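Local coordinates for protein arginase (Medicago truncatula, PDB 6VSS) that hydrolyses L-arginine to urea and L-ornithine, and agmatine to urea and putrescine, with two manganese ions in each subunit of a homohexamer, at residues His73-His78 and Gly157-Ile162; Ile268-Leu273 and Gly308-Tyr313; His186-His191 and Ser202-Ile207. All blocks are in the same frame, centred on the assembly; numbering follows the deposited sequence.

Contact 1 of 3, residues His73-His78 and Gly157-Ile162. With MN (manganese (II) ion), chain J.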
loop_
_atom_site.group_PDB
_atom_site.type_symbol
_atom_site.label_atom_id
_atom_site.label_comp_id
_atom_site.label_asym_id
_atom_site.label_seq_id
_atom_site.Cartn_x
_atom_site.Cartn_y
_atom_site.Cartn_z
ATOM N N HIS B 73 0.396 10.950 23.677
ATOM C CA HIS B 73 0.428 9.968 24.793
ATOM C C HIS B 73 -0.936 9.904 25.515
ATOM O O HIS B 73 -1.067 9.126 26.480
ATOM C CB HIS B 73 1.623 10.192 25.713
ATOM C CG HIS B 73 1.514 11.402 26.582
ATOM N ND1 HIS B 73 1.818 12.647 26.119
ATOM C CD2 HIS B 73 1.196 11.525 27.894
ATOM C CE1 HIS B 73 1.640 13.515 27.097
ATOM N NE2 HIS B 73 1.277 12.842 28.225
ATOM N N HIS B 74 -1.901 10.710 25.109
ATOM C CA HIS B 74 -3.236 10.767 25.757
ATOM C C HIS B 74 -4.219 9.952 24.922
ATOM O O HIS B 74 -5.351 9.847 25.328
ATOM C CB HIS B 74 -3.661 12.240 25.997
ATOM C CG HIS B 74 -2.940 12.855 27.143
ATOM N ND1 HIS B 74 -2.492 12.103 28.226
ATOM C CD2 HIS B 74 -2.528 14.120 27.376
ATOM C CE1 HIS B 74 -1.866 12.878 29.085
ATOM N NE2 HIS B 74 -1.855 14.126 28.580
ATOM N N SER B 75 -3.796 9.425 23.777
ATOM C CA SER B 75 -4.653 8.633 22.860
ATOM C C SER B 75 -4.919 7.254 23.483
ATOM O O SER B 75 -4.032 6.698 24.179
ATOM C CB SER B 75 -4.044 8.516 21.495
ATOM O OG SER B 75 -3.714 9.777 20.949
ATOM N N SER B 76 -6.087 6.702 23.207
ATOM C CA SER B 76 -6.602 5.443 23.794
ATOM C C SER B 76 -6.119 4.244 22.955
ATOM O O SER B 76 -5.998 3.153 23.520
ATOM C CB SER B 76 -8.118 5.517 23.862
ATOM O OG SER B 76 -8.626 6.125 22.679
ATOM N N PHE B 77 -5.801 4.446 21.671
ATOM C CA PHE B 77 -5.565 3.324 20.718
ATOM C C PHE B 77 -4.214 3.497 20.030
ATOM O O PHE B 77 -3.507 2.515 19.951
ATOM C CB PHE B 77 -6.756 3.233 19.757
ATOM C CG PHE B 77 -6.609 2.329 18.558
ATOM C CD1 PHE B 77 -6.608 0.948 18.705
ATOM C CD2 PHE B 77 -6.490 2.864 17.276
ATOM C CE1 PHE B 77 -6.469 0.129 17.592
ATOM C CE2 PHE B 77 -6.350 2.039 16.174
ATOM C CZ PHE B 77 -6.356 0.679 16.330
ATOM N N HIS B 78 -3.905 4.672 19.480
ATOM C CA HIS B 78 -2.695 4.889 18.649
ATOM C C HIS B 78 -2.157 6.316 18.852
ATOM O O HIS B 78 -2.954 7.295 18.775
ATOM C CB HIS B 78 -3.027 4.493 17.194
ATOM C CG HIS B 78 -1.809 4.304 16.374
ATOM N ND1 HIS B 78 -0.918 5.335 16.161
ATOM C CD2 HIS B 78 -1.293 3.202 15.756
ATOM C CE1 HIS B 78 0.084 4.883 15.419
ATOM N NE2 HIS B 78 -0.115 3.577 15.161
ATOM N N GLY B 157 -2.435 19.646 16.379
ATOM C CA GLY B 157 -2.233 18.444 17.212
ATOM C C GLY B 157 -1.556 17.391 16.354
ATOM O O GLY B 157 -1.403 17.554 15.137
ATOM N N GLY B 158 -1.208 16.284 17.000
ATOM C CA GLY B 158 -1.544 16.075 18.387
ATOM C C GLY B 158 -2.909 15.444 18.529
ATOM O O GLY B 158 -3.776 15.674 17.683
ATOM N N ASP B 159 -3.107 14.686 19.593
ATOM C CA ASP B 159 -4.431 14.097 19.931
ATOM C C ASP B 159 -5.318 15.146 20.591
ATOM O O ASP B 159 -4.863 16.290 20.901
ATOM C CB ASP B 159 -4.219 12.827 20.721
ATOM C CG ASP B 159 -3.888 13.070 22.177
ATOM O OD1 ASP B 159 -4.377 14.073 22.680
ATOM O OD2 ASP B 159 -3.173 12.182 22.779
ATOM N N HIS B 160 -6.591 14.812 20.760
ATOM C CA HIS B 160 -7.600 15.831 21.029
ATOM C C HIS B 160 -7.439 16.373 22.449
ATOM O O HIS B 160 -8.035 17.391 22.679
ATOM C CB HIS B 160 -9.009 15.328 20.668
ATOM C CG HIS B 160 -9.843 16.439 20.139
ATOM N ND1 HIS B 160 -10.945 16.250 19.330
ATOM C CD2 HIS B 160 -9.774 17.765 20.372
ATOM C CE1 HIS B 160 -11.425 17.446 18.998
ATOM N NE2 HIS B 160 -10.755 18.372 19.643
ATOM N N SER B 161 -6.651 15.759 23.329
ATOM C CA SER B 161 -6.478 16.164 24.759
ATOM C C SER B 161 -6.021 17.623 24.850
ATOM O O SER B 161 -6.302 18.323 25.912
ATOM C CB SER B 161 -5.496 15.273 25.476
ATOM O OG SER B 161 -4.226 15.305 24.853
ATOM N N ILE B 162 -5.334 18.071 23.816
ATOM C CA ILE B 162 -4.660 19.395 23.814
ATOM C C ILE B 162 -5.715 20.516 23.819
ATOM O O ILE B 162 -5.439 21.616 24.340
ATOM C CB ILE B 162 -3.669 19.490 22.634
ATOM C CG1 ILE B 162 -4.394 19.514 21.293
ATOM C CG2 ILE B 162 -2.624 18.387 22.676
ATOM C CD1 ILE B 162 -3.511 19.894 20.202
HETATM MN MN MN J . -11.880 14.271 19.301
HETATM O O HOH W 1 -12.387 12.275 19.429
#
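The imidazole of His-74 meets Ser-161 at its edge, where OG lies in the ring plane 3.3 Å from CD2. One face of the same ring carries the ring of His-73, with CE1 of His-73 about 3.8 Å above the plane and offset toward the rim. The carboxylate of Asp-159 is the polar centre of the contact. Its OD2 takes a weak bond from the backbone N of His-74, at 3.0 Å and a bent 130°. OG of Ser-75 lies 3.1 Å from the same OD2, but Gly-72 O competes for its proton. On the other branch, OD1 of Asp-159 receives Ser-161 OG on its syn lone pair and Ser-161 N nearly along the C-O axis. The second bond closes an Asx turn. These bonds probably fix the rotation of the carboxylate. Next in the chain, His-160 turns away and binds manganese through ND1 at 2.2 Å. Ser-76, an L-ornithine-binding residue, follows in the other loop. The contact is buried. It joins the loop after strand 63-69, ahead of helix 84-92, to the loop between strand 151-157 and helix 163-174, while helix 131-146 packs against His-73 and His-74.

Contact 2 of 3, residues Ile268-Leu273 and Gly308-Tyr313; sequences IDVDSL and GDVVEY. With MN (manganese (II) ion), chain I; MN (manganese (II) ion), chain J.
Strands 264-269 and 305-311 are the two parallel strands of a beta-alpha-beta unit, and their C-terminal ends meet here at the dimanganese site. Ile-268 N donates to Asp-309 O at 2.9 Å. Val-311 N returns a bond to Ile-268 O, and Val-270 N reaches Val-311 O at 3.1 Å and 179°. On one side of the sheet CG2 of Val-311 lies 3.9 Å from CB of Asp-269. Further on, CG2 of Val-270 packs against CG1 of Val-310 and CB of Tyr-313. The Asp-269 side chain extends with CG anti to the backbone N (chi1 -179°), which carries its carboxylate to the metals. OD2 bridges both manganese ions, at 2.1 Å and 2.2 Å. OD1 accepts Asp-271 N on its anti side, closing an Asx turn, and rests 3.3 Å from CB of Glu-312. Asp-271 grips one manganese with both carboxylate oxygens. Glu-312, a probable substrate-binding residue, bends at chi2 and sends OE1 to the backbone N of His-160. Its carboxylate plane lies 26° from that of Asp-269, with the charged oxygens apart. Two metals on OD2 would probably disperse the charge of Asp-269. Metal-binding aspartates at and just after the C-terminal end of a parallel strand, spaced as Asp-x-Asp, are typical of the arginase family's dimanganese site.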
loop_
_atom_site.group_PDB
_atom_site.type_symbol
_atom_site.label_atom_id
_atom_site.label_comp_id
_atom_site.label_asym_id
_atom_site.label_seq_id
_atom_site.Cartn_x
_atom_site.Cartn_y
_atom_site.Cartn_z
ATOM N N ILE B 268 -11.248 21.285 15.100
ATOM C CA ILE B 268 -11.529 20.281 14.027
ATOM C C ILE B 268 -10.793 18.969 14.342
ATOM O O ILE B 268 -9.515 18.919 14.209
ATOM C CB ILE B 268 -11.179 20.845 12.648
ATOM C CG1 ILE B 268 -11.649 22.308 12.530
ATOM C CG2 ILE B 268 -11.744 19.904 11.580
ATOM C CD1 ILE B 268 -11.544 22.941 11.175
ATOM N N ASP B 269 -11.545 17.924 14.725
ATOM C CA ASP B 269 -10.985 16.550 14.773
ATOM C C ASP B 269 -11.109 15.929 13.364
ATOM O O ASP B 269 -12.192 15.907 12.814
ATOM C CB ASP B 269 -11.614 15.784 15.928
ATOM C CG ASP B 269 -11.098 14.360 16.104
ATOM O OD1 ASP B 269 -10.594 13.817 15.087
ATOM O OD2 ASP B 269 -11.353 13.775 17.179
ATOM N N VAL B 270 -9.974 15.592 12.738
ATOM C CA VAL B 270 -9.904 15.027 11.354
ATOM C C VAL B 270 -10.815 13.788 11.271
ATOM O O VAL B 270 -11.341 13.549 10.178
ATOM C CB VAL B 270 -8.458 14.685 10.949
ATOM C CG1 VAL B 270 -8.393 14.069 9.538
ATOM C CG2 VAL B 270 -7.572 15.917 11.016
ATOM N N ASP B 271 -11.021 13.058 12.379
ATOM C CA ASP B 271 -11.893 11.843 12.366
ATOM C C ASP B 271 -13.360 12.232 12.289
ATOM O O ASP B 271 -14.100 11.286 12.008
ATOM C CB ASP B 271 -11.677 10.802 13.462
ATOM C CG ASP B 271 -12.110 11.176 14.860
ATOM O OD1 ASP B 271 -12.872 12.096 15.062
ATOM O OD2 ASP B 271 -11.596 10.562 15.734
ATOM N N SER B 272 -13.733 13.519 12.307
ATOM C CA SER B 272 -15.073 13.988 11.879
ATOM C C SER B 272 -15.357 13.541 10.440
ATOM O O SER B 272 -16.498 13.183 10.131
ATOM C CB SER B 272 -15.265 15.470 12.017
ATOM O OG SER B 272 -14.375 16.216 11.201
ATOM N N LEU B 273 -14.342 13.501 9.604
ATOM C CA LEU B 273 -14.521 13.152 8.174
ATOM C C LEU B 273 -14.617 11.651 8.020
ATOM O O LEU B 273 -14.012 10.897 8.831
ATOM C CB LEU B 273 -13.333 13.655 7.375
ATOM C CG LEU B 273 -13.232 15.168 7.251
ATOM C CD1 LEU B 273 -11.832 15.575 6.812
ATOM C CD2 LEU B 273 -14.262 15.671 6.269
ATOM N N GLY B 308 -8.303 28.229 17.303
ATOM C CA GLY B 308 -8.772 27.010 16.653
ATOM C C GLY B 308 -7.719 25.931 16.715
ATOM O O GLY B 308 -6.601 26.190 17.122
ATOM N N ASP B 309 -8.096 24.726 16.352
ATOM C CA ASP B 309 -7.140 23.604 16.337
ATOM C C ASP B 309 -7.561 22.611 15.253
ATOM O O ASP B 309 -8.727 22.609 14.774
ATOM C CB ASP B 309 -6.926 23.054 17.743
ATOM C CG ASP B 309 -8.148 22.412 18.325
ATOM O OD1 ASP B 309 -8.710 21.524 17.628
ATOM O OD2 ASP B 309 -8.493 22.755 19.496
ATOM N N VAL B 310 -6.582 21.901 14.761
ATOM C CA VAL B 310 -6.766 20.744 13.864
ATOM C C VAL B 310 -5.994 19.576 14.465
ATOM O O VAL B 310 -4.792 19.711 14.562
ATOM C CB VAL B 310 -6.341 21.065 12.434
ATOM C CG1 VAL B 310 -6.583 19.852 11.537
ATOM C CG2 VAL B 310 -7.102 22.278 11.925
ATOM N N VAL B 311 -6.714 18.532 14.928
ATOM C CA VAL B 311 -6.201 17.424 15.764
ATOM C C VAL B 311 -6.487 16.071 15.133
ATOM O O VAL B 311 -7.344 16.031 14.258
ATOM C CB VAL B 311 -6.781 17.511 17.173
ATOM C CG1 VAL B 311 -6.382 18.856 17.777
ATOM C CG2 VAL B 311 -8.279 17.325 17.225
ATOM N N GLU B 312 -5.700 15.082 15.581
ATOM C CA GLU B 312 -5.926 13.650 15.407
ATOM C C GLU B 312 -5.565 13.261 13.952
ATOM O O GLU B 312 -5.744 12.076 13.623
ATOM C CB GLU B 312 -7.385 13.287 15.742
ATOM C CG GLU B 312 -7.752 13.326 17.226
ATOM C CD GLU B 312 -7.272 12.219 18.143
ATOM O OE1 GLU B 312 -7.180 12.482 19.387
ATOM O OE2 GLU B 312 -6.928 11.136 17.645
ATOM N N TYR B 313 -4.899 14.115 13.146
ATOM C CA TYR B 313 -4.190 13.589 11.950
ATOM C C TYR B 313 -3.096 12.629 12.478
ATOM O O TYR B 313 -2.312 13.032 13.339
ATOM C CB TYR B 313 -3.579 14.652 11.029
ATOM C CG TYR B 313 -2.691 14.058 9.965
ATOM C CD1 TYR B 313 -3.084 12.943 9.242
ATOM C CD2 TYR B 313 -1.444 14.598 9.661
ATOM C CE1 TYR B 313 -2.274 12.399 8.249
ATOM C CE2 TYR B 313 -0.605 14.030 8.710
ATOM C CZ TYR B 313 -1.034 12.948 7.973
ATOM O OH TYR B 313 -0.237 12.419 6.971
HETATM MN MN MN I . -12.415 11.942 17.290
HETATM MN MN MN J . -11.880 14.271 19.301
HETATM O O HOH W 2 -8.892 9.540 15.574
HETATM O O HOH W 1 -12.387 12.275 19.429
#

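Contact 3 of 3, residues His186-His191 and Ser202-Ile207; sequences HPDLYH and SPFARI. With MN (manganese (II) ion), chain I; MN (manganese (II) ion), chain J.
Asp-188 touches helix 203-209 with its CB and the manganese site with its tip. CB lies 3.6 Å from CD2 of Phe-204, at the edge of that ring and in its plane. It also meets CG of Pro-203 at 3.8 Å. Beyond it, CG stands anti to the backbone carbonyl carbon (chi1 -69°), and the carboxylate reaches the metal. OD2 binds one manganese at 2.2 Å. OD1 accepts a bond at 2.6 Å from water 1, which bridges the two ions. His-160, Asp-184 and Asp-269 complete the protein ligands of that manganese. His-186 binds the other ion through ND1.

The loop backbone is held by the start of the helix. Phe-204 N donates to Asp-188 O at 3.0 Å. Ser-202 OG bonds Tyr-190 O at 2.7 Å, from above the carbonyl plane. CB of Ala-205 packs against the same carbonyl oxygen, and CD2 of Leu-189 lies 3.7 Å from CB of Phe-204. At the outer end NH2 of Arg-206 donates to His-191 O at 2.8 Å, with that oxygen close to the guanidinium plane. NH1 bonds Tyr-197 O, and NE pairs with Glu-209. A leucine in place of Arg-206 would probably leave the carbonyls of His-191 and Tyr-197 without this donor and Glu-209 without its charged mate. Asp-188, Leu-189 and Tyr-190 bind L-ornithine. The chemistry therefore implies a metal-binding and product-binding loop in which the carbonyls of Asp-188, Tyr-190 and His-191 are held by donors at the start of helix 203-209, while the carboxylate of Asp-188 serves the metal.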
loop_
_atom_site.group_PDB
_atom_site.type_symbol
_atom_site.label_atom_id
_atom_site.label_comp_id
_atom_site.label_asym_id
_atom_site.label_seq_id
_atom_site.Cartn_x
_atom_site.Cartn_y
_atom_site.Cartn_z
ATOM N N HIS B 186 -16.638 11.927 17.721
ATOM C CA HIS B 186 -16.688 11.507 19.144
ATOM C C HIS B 186 -16.953 12.735 19.980
ATOM O O HIS B 186 -16.376 13.774 19.736
ATOM C CB HIS B 186 -15.362 10.894 19.630
ATOM C CG HIS B 186 -14.805 9.859 18.717
ATOM N ND1 HIS B 186 -13.785 10.131 17.775
ATOM C CD2 HIS B 186 -15.154 8.554 18.577
ATOM C CE1 HIS B 186 -13.594 8.994 17.084
ATOM N NE2 HIS B 186 -14.396 8.009 17.566
ATOM N N PRO B 187 -17.912 12.714 20.922
ATOM C CA PRO B 187 -18.176 13.929 21.692
ATOM C C PRO B 187 -16.970 14.411 22.517
ATOM O O PRO B 187 -16.970 15.560 22.929
ATOM C CB PRO B 187 -19.377 13.555 22.579
ATOM C CG PRO B 187 -20.044 12.371 21.863
ATOM C CD PRO B 187 -18.903 11.643 21.160
ATOM N N ASP B 188 -16.053 13.520 22.877
ATOM C CA ASP B 188 -14.935 13.821 23.802
ATOM C C ASP B 188 -15.445 14.467 25.096
ATOM O O ASP B 188 -14.735 15.310 25.629
ATOM C CB ASP B 188 -13.910 14.725 23.140
ATOM C CG ASP B 188 -13.132 14.064 22.013
ATOM O OD1 ASP B 188 -13.277 12.824 21.863
ATOM O OD2 ASP B 188 -12.351 14.793 21.355
ATOM N N LEU B 189 -16.520 13.919 25.682
ATOM C CA LEU B 189 -17.152 14.468 26.914
ATOM C C LEU B 189 -17.148 13.471 28.082
ATOM O O LEU B 189 -17.801 13.771 29.069
ATOM C CB LEU B 189 -18.576 14.878 26.549
ATOM C CG LEU B 189 -18.673 16.274 25.948
ATOM C CD1 LEU B 189 -20.012 16.476 25.241
ATOM C CD2 LEU B 189 -18.481 17.336 27.031
ATOM N N TYR B 190 -16.423 12.350 28.002
ATOM C CA TYR B 190 -16.301 11.385 29.124
ATOM C C TYR B 190 -15.848 12.079 30.414
ATOM O O TYR B 190 -14.877 12.860 30.376
ATOM C CB TYR B 190 -15.223 10.352 28.848
ATOM C CG TYR B 190 -15.651 9.263 27.920
ATOM C CD1 TYR B 190 -16.226 8.096 28.403
ATOM C CD2 TYR B 190 -15.458 9.400 26.553
ATOM C CE1 TYR B 190 -16.569 7.074 27.533
ATOM C CE2 TYR B 190 -15.789 8.386 25.672
ATOM C CZ TYR B 190 -16.363 7.231 26.168
ATOM O OH TYR B 190 -16.732 6.265 25.277
ATOM N N HIS B 191 -16.469 11.761 31.548
ATOM C CA HIS B 191 -16.023 12.302 32.862
ATOM C C HIS B 191 -14.715 11.609 33.235
ATOM O O HIS B 191 -13.851 12.271 33.805
ATOM C CB HIS B 191 -17.073 12.118 33.958
ATOM C CG HIS B 191 -16.588 12.542 35.305
ATOM N ND1 HIS B 191 -16.169 13.843 35.572
ATOM C CD2 HIS B 191 -16.454 11.856 36.457
ATOM C CE1 HIS B 191 -15.818 13.937 36.831
ATOM N NE2 HIS B 191 -15.976 12.730 37.394
ATOM N N SER B 202 -11.905 13.148 26.991
ATOM C CA SER B 202 -12.444 14.073 28.037
ATOM C C SER B 202 -12.074 15.546 27.861
ATOM O O SER B 202 -12.416 16.354 28.727
ATOM C CB SER B 202 -11.991 13.618 29.376
ATOM O OG SER B 202 -12.429 12.288 29.529
ATOM N N PRO B 203 -11.422 16.008 26.765
ATOM C CA PRO B 203 -11.055 17.410 26.716
ATOM C C PRO B 203 -12.275 18.269 27.001
ATOM O O PRO B 203 -12.155 19.223 27.708
ATOM C CB PRO B 203 -10.498 17.640 25.315
ATOM C CG PRO B 203 -10.831 16.385 24.510
ATOM C CD PRO B 203 -11.004 15.290 25.540
ATOM N N PHE B 204 -13.418 17.935 26.420
ATOM C CA PHE B 204 -14.578 18.854 26.486
ATOM C C PHE B 204 -15.284 18.715 27.848
ATOM O O PHE B 204 -15.953 19.648 28.219
ATOM C CB PHE B 204 -15.481 18.687 25.274
ATOM C CG PHE B 204 -14.800 19.197 24.032
ATOM C CD1 PHE B 204 -14.668 20.558 23.811
ATOM C CD2 PHE B 204 -14.170 18.318 23.164
ATOM C CE1 PHE B 204 -14.004 21.022 22.684
ATOM C CE2 PHE B 204 -13.463 18.788 22.064
ATOM C CZ PHE B 204 -13.404 20.135 21.813
ATOM N N ALA B 205 -15.151 17.591 28.557
ATOM C CA ALA B 205 -15.608 17.518 29.967
ATOM C C ALA B 205 -14.763 18.500 30.790
ATOM O O ALA B 205 -15.346 19.300 31.508
ATOM C CB ALA B 205 -15.535 16.100 30.472
ATOM N N ARG B 206 -13.437 18.504 30.618
ATOM C CA ARG B 206 -12.538 19.447 31.334
ATOM C C ARG B 206 -13.006 20.873 31.035
ATOM O O ARG B 206 -13.215 21.685 31.975
ATOM C CB ARG B 206 -11.089 19.197 30.917
ATOM C CG ARG B 206 -10.600 17.770 31.146
ATOM C CD ARG B 206 -10.529 17.357 32.606
ATOM N NE ARG B 206 -11.742 16.694 33.091
ATOM C CZ ARG B 206 -12.069 15.409 32.922
ATOM N NH1 ARG B 206 -11.296 14.566 32.250
ATOM N NH2 ARG B 206 -13.221 14.977 33.409
ATOM N N ILE B 207 -13.238 21.167 29.760
ATOM C CA ILE B 207 -13.502 22.557 29.301
ATOM C C ILE B 207 -14.805 22.974 29.956
ATOM O O ILE B 207 -14.798 23.968 30.681
ATOM C CB ILE B 207 -13.519 22.647 27.765
ATOM C CG1 ILE B 207 -12.111 22.583 27.172
ATOM C CG2 ILE B 207 -14.271 23.863 27.298
ATOM C CD1 ILE B 207 -12.083 22.183 25.686
HETATM MN MN MN I . -12.415 11.942 17.290
HETATM MN MN MN J . -11.880 14.271 19.301
HETATM O O HOH W 1 -12.387 12.275 19.429
#

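All three contacts are largely buried and meet at the dimanganese site. Contact 2 lies nearest the chain centre and joins neighbouring strands of the parallel sheet. Regular backbone bonds and valine packing support it, and its aspartates face the metals. Contact 1 ties two loops together through one carboxylate. Contact 3 sets a loop on a helix start and runs out to the exposed His-191. In contact 3 one backbone and two side-chain donors meet loop carbonyls. Each contact supplies ligands: His-160 from contact 1, Asp-269 and Asp-271 from contact 2, His-186 and Asp-188 from contact 3. Water 1 and one manganese belong to all three. Contacts 1 and 2 also touch directly, with Gly-158 O close to Glu-312 N.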